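Local coordinates for pyroglutatmate porin OpdO (Pseudomonas aeruginosa, PDB 3SZV), which probably forms an outer membrane beta-barrel channel of the OprD family of carboxylate channels that lets small solutes such as pyroglutamate cross into the periplasm, at residues F180-I185 / D216-T221; N257-A262 / P294-F299; I300-F305 / N385-N390. All blocks are in the same frame, centred on the assembly; numbering follows the deposited sequence.

Interaction 1 of 3, residues F180-I185 / D216-T221; sequences FSANRI and DIYRQT. With C8E ((hydroxyethyloxy)tri(ethyloxy)octane), chain I.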
loop_
_atom_site.group_PDB
_atom_site.type_symbol
_atom_site.label_atom_id
_atom_site.label_comp_id
_atom_site.label_asym_id
_atom_site.label_seq_id
_atom_site.Cartn_x
_atom_site.Cartn_y
_atom_site.Cartn_z
ATOM N N PHE A 180 -5.602 3.906 16.282
ATOM C CA PHE A 180 -4.440 3.191 15.770
ATOM C C PHE A 180 -3.696 2.378 16.818
ATOM O O PHE A 180 -3.761 2.654 18.019
ATOM C CB PHE A 180 -3.407 4.184 15.226
ATOM C CG PHE A 180 -3.909 5.075 14.128
ATOM C CD1 PHE A 180 -4.119 4.577 12.857
ATOM C CD2 PHE A 180 -4.100 6.431 14.357
ATOM C CE1 PHE A 180 -4.561 5.412 11.830
ATOM C CE2 PHE A 180 -4.537 7.266 13.342
ATOM C CZ PHE A 180 -4.759 6.761 12.084
ATOM N N SER A 181 -2.969 1.381 16.326
ATOM C CA SER A 181 -1.919 0.733 17.101
ATOM C C SER A 181 -0.759 0.449 16.161
ATOM O O SER A 181 -0.868 0.652 14.948
ATOM C CB SER A 181 -2.411 -0.559 17.762
ATOM O OG SER A 181 -2.647 -1.582 16.810
ATOM N N ALA A 182 0.364 0.017 16.713
ATOM C CA ALA A 182 1.534 -0.295 15.895
ATOM C C ALA A 182 1.707 -1.800 15.741
ATOM O O ALA A 182 1.517 -2.560 16.683
ATOM C CB ALA A 182 2.787 0.328 16.487
ATOM N N ASN A 183 2.042 -2.218 14.528
ATOM C CA ASN A 183 2.304 -3.624 14.240
ATOM C C ASN A 183 3.360 -4.204 15.189
ATOM O O ASN A 183 4.433 -3.602 15.358
ATOM C CB ASN A 183 2.758 -3.776 12.790
ATOM C CG ASN A 183 2.743 -5.213 12.326
ATOM O OD1 ASN A 183 1.678 -5.791 12.087
ATOM N ND2 ASN A 183 3.924 -5.813 12.208
ATOM N N ARG A 184 3.044 -5.363 15.778
ATOM C CA ARG A 184 3.848 -6.054 16.815
ATOM C C ARG A 184 3.941 -5.319 18.142
ATOM O O ARG A 184 3.725 -5.921 19.200
ATOM C CB ARG A 184 5.269 -6.383 16.335
ATOM C CG ARG A 184 5.356 -7.409 15.221
ATOM C CD ARG A 184 6.831 -7.664 14.878
ATOM N NE ARG A 184 7.008 -8.617 13.790
ATOM C CZ ARG A 184 7.052 -8.294 12.497
ATOM N NH1 ARG A 184 6.943 -7.018 12.122
ATOM N NH2 ARG A 184 7.212 -9.248 11.588
ATOM N N ILE A 185 4.274 -4.036 18.082
ATOM C CA ILE A 185 4.620 -3.258 19.272
ATOM C C ILE A 185 3.395 -2.890 20.111
ATOM O O ILE A 185 3.491 -2.718 21.332
ATOM C CB ILE A 185 5.385 -1.996 18.849
ATOM C CG1 ILE A 185 6.782 -2.380 18.350
ATOM C CG2 ILE A 185 5.461 -0.974 19.981
ATOM C CD1 ILE A 185 7.295 -1.446 17.265
ATOM N N ASP A 216 2.047 9.152 20.855
ATOM C CA ASP A 216 2.060 8.308 22.052
ATOM C C ASP A 216 2.568 6.890 21.808
ATOM O O ASP A 216 2.500 6.052 22.708
ATOM C CB ASP A 216 0.685 8.279 22.726
ATOM C CG ASP A 216 0.204 9.662 23.112
ATOM O OD1 ASP A 216 0.942 10.376 23.828
ATOM O OD2 ASP A 216 -0.902 10.044 22.675
ATOM N N ILE A 217 3.074 6.624 20.606
ATOM C CA ILE A 217 3.713 5.339 20.330
ATOM C C ILE A 217 5.121 5.522 19.765
ATOM O O ILE A 217 6.097 5.223 20.443
ATOM C CB ILE A 217 2.878 4.426 19.411
ATOM C CG1 ILE A 217 1.473 4.243 19.997
ATOM C CG2 ILE A 217 3.578 3.073 19.269
ATOM C CD1 ILE A 217 0.560 3.365 19.130
ATOM N N TYR A 218 5.240 6.057 18.552
ATOM C CA TYR A 218 6.559 6.180 17.952
ATOM C C TYR A 218 6.734 7.403 17.052
ATOM O O TYR A 218 5.756 7.994 16.573
ATOM C CB TYR A 218 6.935 4.898 17.188
ATOM C CG TYR A 218 6.187 4.671 15.878
ATOM C CD1 TYR A 218 6.512 5.391 14.730
ATOM C CD2 TYR A 218 5.156 3.734 15.786
ATOM C CE1 TYR A 218 5.835 5.182 13.519
ATOM C CE2 TYR A 218 4.465 3.525 14.583
ATOM C CZ TYR A 218 4.809 4.252 13.462
ATOM O OH TYR A 218 4.123 4.029 12.286
ATOM N N ARG A 219 7.992 7.776 16.842
ATOM C CA ARG A 219 8.385 8.753 15.833
ATOM C C ARG A 219 9.220 7.993 14.815
ATOM O O ARG A 219 10.010 7.121 15.182
ATOM C CB ARG A 219 9.236 9.868 16.443
ATOM C CG ARG A 219 8.569 10.637 17.572
ATOM C CD ARG A 219 9.584 11.555 18.281
ATOM N NE ARG A 219 8.979 12.203 19.435
ATOM C CZ ARG A 219 9.594 13.110 20.186
ATOM N NH1 ARG A 219 10.833 13.482 19.896
ATOM N NH2 ARG A 219 8.967 13.653 21.222
ATOM N N GLN A 220 9.085 8.330 13.542
ATOM C CA GLN A 220 9.852 7.650 12.507
ATOM C C GLN A 220 10.224 8.612 11.389
ATOM O O GLN A 220 9.412 9.439 10.980
ATOM C CB GLN A 220 9.041 6.486 11.947
ATOM C CG GLN A 220 9.802 5.551 11.011
ATOM C CD GLN A 220 8.951 4.369 10.620
ATOM O OE1 GLN A 220 7.796 4.532 10.256
ATOM N NE2 GLN A 220 9.503 3.159 10.725
ATOM N N THR A 221 11.455 8.506 10.912
ATOM C CA THR A 221 11.921 9.287 9.773
ATOM C C THR A 221 12.448 8.337 8.722
ATOM O O THR A 221 13.115 7.352 9.056
ATOM C CB THR A 221 13.010 10.268 10.193
ATOM O OG1 THR A 221 12.457 11.165 11.167
ATOM C CG2 THR A 221 13.531 11.078 8.987
HETATM C C4 C8E I . 11.837 10.417 13.877
HETATM C C5 C8E I . 11.174 11.778 14.063
HETATM C C6 C8E I . 9.768 11.751 13.474
HETATM C C7 C8E I . 8.785 12.564 14.298
HETATM C C8 C8E I . 8.946 14.067 14.116
HETATM O O9 C8E I . 7.672 14.681 14.173
HETATM C C10 C8E I . 6.830 14.317 13.099
HETATM C C11 C8E I . 6.406 15.629 12.454
HETATM O O12 C8E I . 5.628 15.473 11.293
HETATM C C13 C8E I . 4.903 16.661 11.058
HETATM C C14 C8E I . 3.559 16.383 10.398
HETATM O O15 C8E I . 3.030 17.604 9.929
HETATM C C16 C8E I . 1.621 17.649 9.933
HETATM C C17 C8E I . 1.119 17.544 8.491
HETATM O O18 C8E I . -0.274 17.756 8.411
HETATM C C19 C8E I . -0.635 18.682 7.408
HETATM C C20 C8E I . -1.681 18.061 6.486
HETATM O O21 C8E I . -2.915 18.727 6.649
#
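Ile217 lays one branch along the backbone at Ser181 and the other on the methyl of Ala182. The contact lies inside the beta-barrel of this OprD-family porin, where residues 180-185 are held against the start of the wall strand 218-230. CG2 of Ile217 lies 4.0 Å from CB of Ala182. The CG2 branch stands opposite the backbone N of Ile217, which leaves CG1 beside that N (chi1 -54°). The extended chain then carries CD1 of Ile217 to 4.1 Å from CA of Ser181. The methyl of Ala182 is shared, because Tyr218 reaches it too. The tyrosine ring offers its edge, not a face, to the methyl. Opposite Leu214 the strand takes in an extra residue, Ile217 beside Tyr218, which is a classic beta bulge. The bulge lets two successive side chains meet the same inner segment. No hydrogen bond joins the two segments, so the meeting is apolar. Polar ties go elsewhere: Ser181 and Asn183 bond through their backbones to Ala290 and Tyr288, and Arg219 forms a salt bridge with Asp249. On the outer side, Arg219 and Gln220 touch a detergent molecule (C8E). At the bulge, CE2 of Tyr218 stops 4.1 Å from CB of Ala182.

Interaction 2 of 3, residues N257-A262 / P294-F299; sequences NRAFGA and PYLVNF. With C8E ((hydroxyethyloxy)tri(ethyloxy)octane), chain H.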
loop_
_atom_site.group_PDB
_atom_site.type_symbol
_atom_site.label_atom_id
_atom_site.label_comp_id
_atom_site.label_asym_id
_atom_site.label_seq_id
_atom_site.Cartn_x
_atom_site.Cartn_y
_atom_site.Cartn_z
ATOM N N ASN A 257 14.457 1.322 16.533
ATOM C CA ASN A 257 14.484 0.495 15.338
ATOM C C ASN A 257 15.167 1.218 14.199
ATOM O O ASN A 257 14.998 2.430 14.047
ATOM C CB ASN A 257 13.078 0.123 14.879
ATOM C CG ASN A 257 13.093 -0.597 13.546
ATOM O OD1 ASN A 257 12.843 0.007 12.501
ATOM N ND2 ASN A 257 13.450 -1.882 13.570
ATOM N N ARG A 258 15.942 0.479 13.418
ATOM C CA ARG A 258 16.443 0.960 12.127
ATOM C C ARG A 258 16.124 -0.088 11.076
ATOM O O ARG A 258 16.130 -1.294 11.357
ATOM C CB ARG A 258 17.943 1.199 12.197
ATOM C CG ARG A 258 18.358 2.258 13.195
ATOM C CD ARG A 258 19.808 2.031 13.599
ATOM N NE ARG A 258 20.575 3.268 13.709
ATOM C CZ ARG A 258 20.719 3.961 14.834
ATOM N NH1 ARG A 258 21.443 5.074 14.840
ATOM N NH2 ARG A 258 20.139 3.543 15.951
ATOM N N ALA A 259 15.852 0.364 9.856
ATOM C CA ALA A 259 15.596 -0.552 8.754
ATOM C C ALA A 259 16.231 -0.009 7.488
ATOM O O ALA A 259 15.887 1.083 7.033
ATOM C CB ALA A 259 14.098 -0.756 8.550
ATOM N N PHE A 260 17.174 -0.767 6.946
ATOM C CA PHE A 260 17.795 -0.474 5.655
ATOM C C PHE A 260 17.247 -1.429 4.609
ATOM O O PHE A 260 17.105 -2.625 4.863
ATOM C CB PHE A 260 19.319 -0.655 5.745
ATOM C CG PHE A 260 20.008 -0.622 4.406
ATOM C CD1 PHE A 260 19.968 0.520 3.625
ATOM C CD2 PHE A 260 20.688 -1.732 3.930
ATOM C CE1 PHE A 260 20.596 0.556 2.384
ATOM C CE2 PHE A 260 21.317 -1.703 2.693
ATOM C CZ PHE A 260 21.270 -0.558 1.919
ATOM N N GLY A 261 16.950 -0.901 3.423
ATOM C CA GLY A 261 16.533 -1.727 2.309
ATOM C C GLY A 261 17.176 -1.271 1.015
ATOM O O GLY A 261 17.407 -0.083 0.800
ATOM N N ALA A 262 17.479 -2.242 0.160
ATOM C CA ALA A 262 17.946 -1.947 -1.190
ATOM C C ALA A 262 17.262 -2.909 -2.148
ATOM O O ALA A 262 17.241 -4.117 -1.919
ATOM C CB ALA A 262 19.468 -2.092 -1.270
ATOM N N PRO A 294 3.804 -1.818 5.387
ATOM C CA PRO A 294 5.104 -1.209 5.688
ATOM C C PRO A 294 5.888 -0.974 4.409
ATOM O O PRO A 294 5.791 -1.778 3.470
ATOM C CB PRO A 294 5.787 -2.280 6.558
ATOM C CG PRO A 294 5.256 -3.596 5.996
ATOM C CD PRO A 294 3.798 -3.280 5.612
ATOM N N TYR A 295 6.697 0.089 4.377
ATOM C CA TYR A 295 7.442 0.423 3.166
ATOM C C TYR A 295 8.803 -0.273 3.160
ATOM O O TYR A 295 9.860 0.369 3.075
ATOM C CB TYR A 295 7.588 1.941 3.050
ATOM C CG TYR A 295 7.878 2.444 1.655
ATOM C CD1 TYR A 295 7.010 2.177 0.609
ATOM C CD2 TYR A 295 8.993 3.226 1.391
ATOM C CE1 TYR A 295 7.266 2.664 -0.672
ATOM C CE2 TYR A 295 9.255 3.717 0.128
ATOM C CZ TYR A 295 8.395 3.422 -0.901
ATOM O OH TYR A 295 8.659 3.907 -2.169
ATOM N N LEU A 296 8.746 -1.600 3.212
ATOM C CA LEU A 296 9.942 -2.443 3.280
ATOM C C LEU A 296 10.136 -3.153 1.961
ATOM O O LEU A 296 9.179 -3.679 1.392
ATOM C CB LEU A 296 9.807 -3.475 4.398
ATOM C CG LEU A 296 9.803 -2.890 5.814
ATOM C CD1 LEU A 296 9.400 -3.971 6.814
ATOM C CD2 LEU A 296 11.178 -2.286 6.181
ATOM N N VAL A 297 11.364 -3.164 1.459
ATOM C CA VAL A 297 11.605 -3.778 0.154
ATOM C C VAL A 297 11.273 -5.267 0.132
ATOM O O VAL A 297 10.908 -5.797 -0.921
ATOM C CB VAL A 297 13.053 -3.543 -0.384
ATOM C CG1 VAL A 297 13.374 -2.033 -0.520
ATOM C CG2 VAL A 297 14.107 -4.288 0.467
ATOM N N ASN A 298 11.418 -5.954 1.273
ATOM C CA ASN A 298 11.138 -7.383 1.316
ATOM C C ASN A 298 9.789 -7.745 1.949
ATOM O O ASN A 298 9.566 -8.885 2.346
ATOM C CB ASN A 298 12.297 -8.134 2.000
ATOM C CG ASN A 298 13.563 -8.171 1.136
ATOM O OD1 ASN A 298 13.545 -7.839 -0.057
ATOM N ND2 ASN A 298 14.673 -8.598 1.741
ATOM N N PHE A 299 8.881 -6.770 2.009
ATOM C CA PHE A 299 7.499 -7.025 2.415
ATOM C C PHE A 299 6.762 -7.624 1.223
ATOM O O PHE A 299 6.662 -6.998 0.159
ATOM C CB PHE A 299 6.834 -5.717 2.875
ATOM C CG PHE A 299 5.322 -5.740 2.895
ATOM C CD1 PHE A 299 4.625 -6.622 3.707
ATOM C CD2 PHE A 299 4.609 -4.820 2.145
ATOM C CE1 PHE A 299 3.220 -6.610 3.733
ATOM C CE2 PHE A 299 3.216 -4.799 2.174
ATOM C CZ PHE A 299 2.528 -5.694 2.968
HETATM O O12 C8E H . 23.555 0.882 6.201
HETATM C C13 C8E H . 22.967 2.161 6.177
HETATM C C14 C8E H . 22.911 2.712 4.752
HETATM O O15 C8E H . 21.876 3.671 4.685
HETATM C C16 C8E H . 21.307 3.827 3.402
HETATM C C17 C8E H . 21.387 5.291 2.986
HETATM O O18 C8E H . 20.654 5.506 1.797
HETATM C C19 C8E H . 19.271 5.656 2.025
HETATM C C20 C8E H . 18.835 7.068 1.630
HETATM O O21 C8E H . 19.968 7.893 1.485
#
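Val297 puts its two methyls against the backbone of Gly261 and Ala262. Val297 CG2 lies 4.0 Å from CA of Gly261 and 3.9 Å from the carbonyl O of Ala262. CG1 is turned away from the carbonyl carbon of Val297 (chi1 -59°), which leaves CG2 between the backbone N and that carbon. This is the close part of the contact. Gly261 has no side chain to hold the valine off, and the CA atoms of Gly261 and Val297 come to 5.8 Å. Further along, the fit is thinner. Leu296 meets the strand through one methyl, CD2, which lies 4.1 Å from CB of Ala259. Strand 256-268 belongs to the barrel wall of the porin. Residues 294-299 belong to the long loop between strands 271-281 and 311-320, which here folds inward against that wall. A type I turn from Leu296 to Phe299 reverses the loop, closed by a bond of 3.2 Å from Phe299 N to Leu296 O. Asn298 ties the turn to the wall through Gln278, Ser312 and Gln314. The other side of the strand is quite different. Phe260 points away from the loop and meets a detergent molecule (C8E), whose O12 lies over one ring face, toward the rim. Phe260 CE1 approaches C16 of the detergent to 3.5 Å.

Interaction 3 of 3, residues I300-F305 / N385-N390; sequences IQIGDF and NDLDEN
The backbones of 300-305 and 385-390 stay well apart, with the CA atoms of Ile302 and Glu389 8.5 Å from each other, so side chains make the whole contact. Gln301 reaches across with its CG opposite its backbone N (chi1 -179°) and its chain extended. Gln301 NE2 donates to OE2 of Glu389 over 2.9 Å. The bond is nearly straight at 175°. It leaves in the amide plane but meets OE2 on the anti side, 24° out of the carboxylate plane. Glu389 is extended as well. Its carboxylate has further partners: OE1 forms a salt bridge with Arg36 and OE2 another with Arg391. These positive charges probably keep it ionised. Beside this polar cluster, Ile302 approaches Glu389 from the opposite direction. Ile302 CD1 packs 3.5 Å from CD2 of Leu387, while Ile302 CG1 lies 3.9 Å from OE1 of Glu389. The backbone N-H groups of Ile302 and Gly303 bond to the carboxylate of Glu353 on strand 346-361. The arrangement is that of a porin loop folded into the barrel, fastened to charged and polar side chains on the inner wall.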
loop_
_atom_site.group_PDB
_atom_site.type_symbol
_atom_site.label_atom_id
_atom_site.label_comp_id
_atom_site.label_asym_id
_atom_site.label_seq_id
_atom_site.Cartn_x
_atom_site.Cartn_y
_atom_site.Cartn_z
ATOM N N ILE A 300 6.269 -8.843 1.411
ATOM C CA ILE A 300 5.666 -9.614 0.331
ATOM C C ILE A 300 4.277 -10.134 0.730
ATOM O O ILE A 300 3.565 -9.434 1.461
ATOM C CB ILE A 300 6.647 -10.693 -0.184
ATOM C CG1 ILE A 300 7.098 -11.641 0.933
ATOM C CG2 ILE A 300 7.852 -10.024 -0.828
ATOM C CD1 ILE A 300 7.767 -12.900 0.388
ATOM N N GLN A 301 3.860 -11.309 0.251
ATOM C CA GLN A 301 2.452 -11.676 0.396
ATOM C C GLN A 301 2.033 -11.814 1.848
ATOM O O GLN A 301 0.992 -11.288 2.262
ATOM C CB GLN A 301 2.123 -12.958 -0.375
ATOM C CG GLN A 301 0.660 -13.364 -0.283
ATOM C CD GLN A 301 0.308 -14.508 -1.224
ATOM O OE1 GLN A 301 0.899 -14.659 -2.296
ATOM N NE2 GLN A 301 -0.661 -15.326 -0.825
ATOM N N ILE A 302 2.839 -12.519 2.623
ATOM C CA ILE A 302 2.508 -12.742 4.025
ATOM C C ILE A 302 3.401 -11.915 4.946
ATOM O O ILE A 302 2.921 -11.061 5.709
ATOM C CB ILE A 302 2.595 -14.230 4.390
ATOM C CG1 ILE A 302 1.607 -15.037 3.534
ATOM C CG2 ILE A 302 2.307 -14.441 5.884
ATOM C CD1 ILE A 302 1.662 -16.531 3.750
ATOM N N GLY A 303 4.703 -12.135 4.852
ATOM C CA GLY A 303 5.623 -11.537 5.804
ATOM C C GLY A 303 6.248 -10.216 5.414
ATOM O O GLY A 303 6.352 -9.870 4.225
ATOM N N ASP A 304 6.661 -9.460 6.425
ATOM C CA ASP A 304 7.329 -8.190 6.199
ATOM C C ASP A 304 8.851 -8.268 6.345
ATOM O O ASP A 304 9.564 -7.327 5.972
ATOM C CB ASP A 304 6.747 -7.071 7.083
ATOM C CG ASP A 304 6.895 -7.339 8.560
ATOM O OD1 ASP A 304 7.648 -8.268 8.956
ATOM O OD2 ASP A 304 6.265 -6.591 9.346
ATOM N N PHE A 305 9.344 -9.392 6.867
ATOM C CA PHE A 305 10.768 -9.569 7.133
ATOM C C PHE A 305 11.306 -8.415 7.974
ATOM O O PHE A 305 12.452 -7.990 7.851
ATOM C CB PHE A 305 11.530 -9.852 5.833
ATOM C CG PHE A 305 11.187 -11.199 5.263
ATOM C CD1 PHE A 305 11.967 -12.314 5.556
ATOM C CD2 PHE A 305 10.025 -11.376 4.519
ATOM C CE1 PHE A 305 11.618 -13.574 5.085
ATOM C CE2 PHE A 305 9.672 -12.625 4.044
ATOM C CZ PHE A 305 10.472 -13.729 4.323
ATOM N N ASN A 385 4.565 -19.735 12.906
ATOM C CA ASN A 385 3.782 -20.793 12.285
ATOM C C ASN A 385 4.132 -21.013 10.817
ATOM O O ASN A 385 4.133 -20.072 10.029
ATOM C CB ASN A 385 2.288 -20.483 12.415
ATOM N N ASP A 386 4.448 -22.260 10.468
ATOM C CA ASP A 386 4.578 -22.647 9.061
ATOM C C ASP A 386 3.198 -22.611 8.438
ATOM O O ASP A 386 2.244 -23.131 9.019
ATOM C CB ASP A 386 5.130 -24.066 8.936
ATOM C CG ASP A 386 6.596 -24.161 9.287
ATOM O OD1 ASP A 386 7.151 -25.281 9.186
ATOM O OD2 ASP A 386 7.186 -23.127 9.653
ATOM N N LEU A 387 3.098 -22.038 7.240
ATOM C CA LEU A 387 1.809 -21.779 6.630
ATOM C C LEU A 387 1.882 -21.904 5.115
ATOM O O LEU A 387 2.910 -21.607 4.513
ATOM C CB LEU A 387 1.356 -20.362 7.000
ATOM C CG LEU A 387 0.250 -19.709 6.174
ATOM C CD1 LEU A 387 -1.085 -20.369 6.473
ATOM C CD2 LEU A 387 0.183 -18.222 6.468
ATOM N N ASP A 388 0.788 -22.350 4.511
ATOM C CA ASP A 388 0.610 -22.236 3.071
ATOM C C ASP A 388 -0.684 -21.480 2.844
ATOM O O ASP A 388 -1.685 -21.736 3.514
ATOM C CB ASP A 388 0.552 -23.601 2.383
ATOM C CG ASP A 388 1.928 -24.207 2.184
ATOM O OD1 ASP A 388 2.483 -24.689 3.178
ATOM O OD2 ASP A 388 2.454 -24.181 1.043
ATOM N N GLU A 389 -0.660 -20.542 1.909
ATOM C CA GLU A 389 -1.803 -19.681 1.667
ATOM C C GLU A 389 -2.096 -19.616 0.181
ATOM O O GLU A 389 -1.191 -19.462 -0.642
ATOM C CB GLU A 389 -1.505 -18.283 2.209
ATOM C CG GLU A 389 -2.608 -17.262 2.004
ATOM C CD GLU A 389 -2.217 -15.911 2.561
ATOM O OE1 GLU A 389 -2.208 -15.752 3.798
ATOM O OE2 GLU A 389 -1.889 -15.015 1.763
ATOM N N ASN A 390 -3.369 -19.738 -0.163
ATOM C CA ASN A 390 -3.798 -19.496 -1.528
ATOM C C ASN A 390 -4.857 -18.412 -1.535
ATOM O O ASN A 390 -5.746 -18.405 -0.684
ATOM C CB ASN A 390 -4.330 -20.778 -2.168
ATOM C CG ASN A 390 -3.225 -21.756 -2.500
ATOM O OD1 ASN A 390 -2.616 -21.682 -3.567
ATOM N ND2 ASN A 390 -2.958 -22.687 -1.585
#

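How the interactions relate
All three contacts are largely buried, and all bring a segment between longer strands against the barrel wall. Interactions 2 and 3 use successive pieces of one loop, 294-299 and 300-305, but on different wall strands, 256-268 and 387-399. They touch directly: Leu296 CD1 lies 3.5 Å from Asp304 O. Interaction 1 holds a different inner segment, whose short strand 180-182 pairs with 186-200. It joins interaction 3 through a salt bridge of 2.8 Å between Arg184 NH2 and Asp304 OD1. Its nearest atoms are about 5 Å from those of interaction 2, so the two do not touch. Interactions 1 and 2 are apolar across their segments, and their wall strands meet detergent on the outer side. Interaction 3 alone has a cross-segment hydrogen bond, made within a cluster of charges.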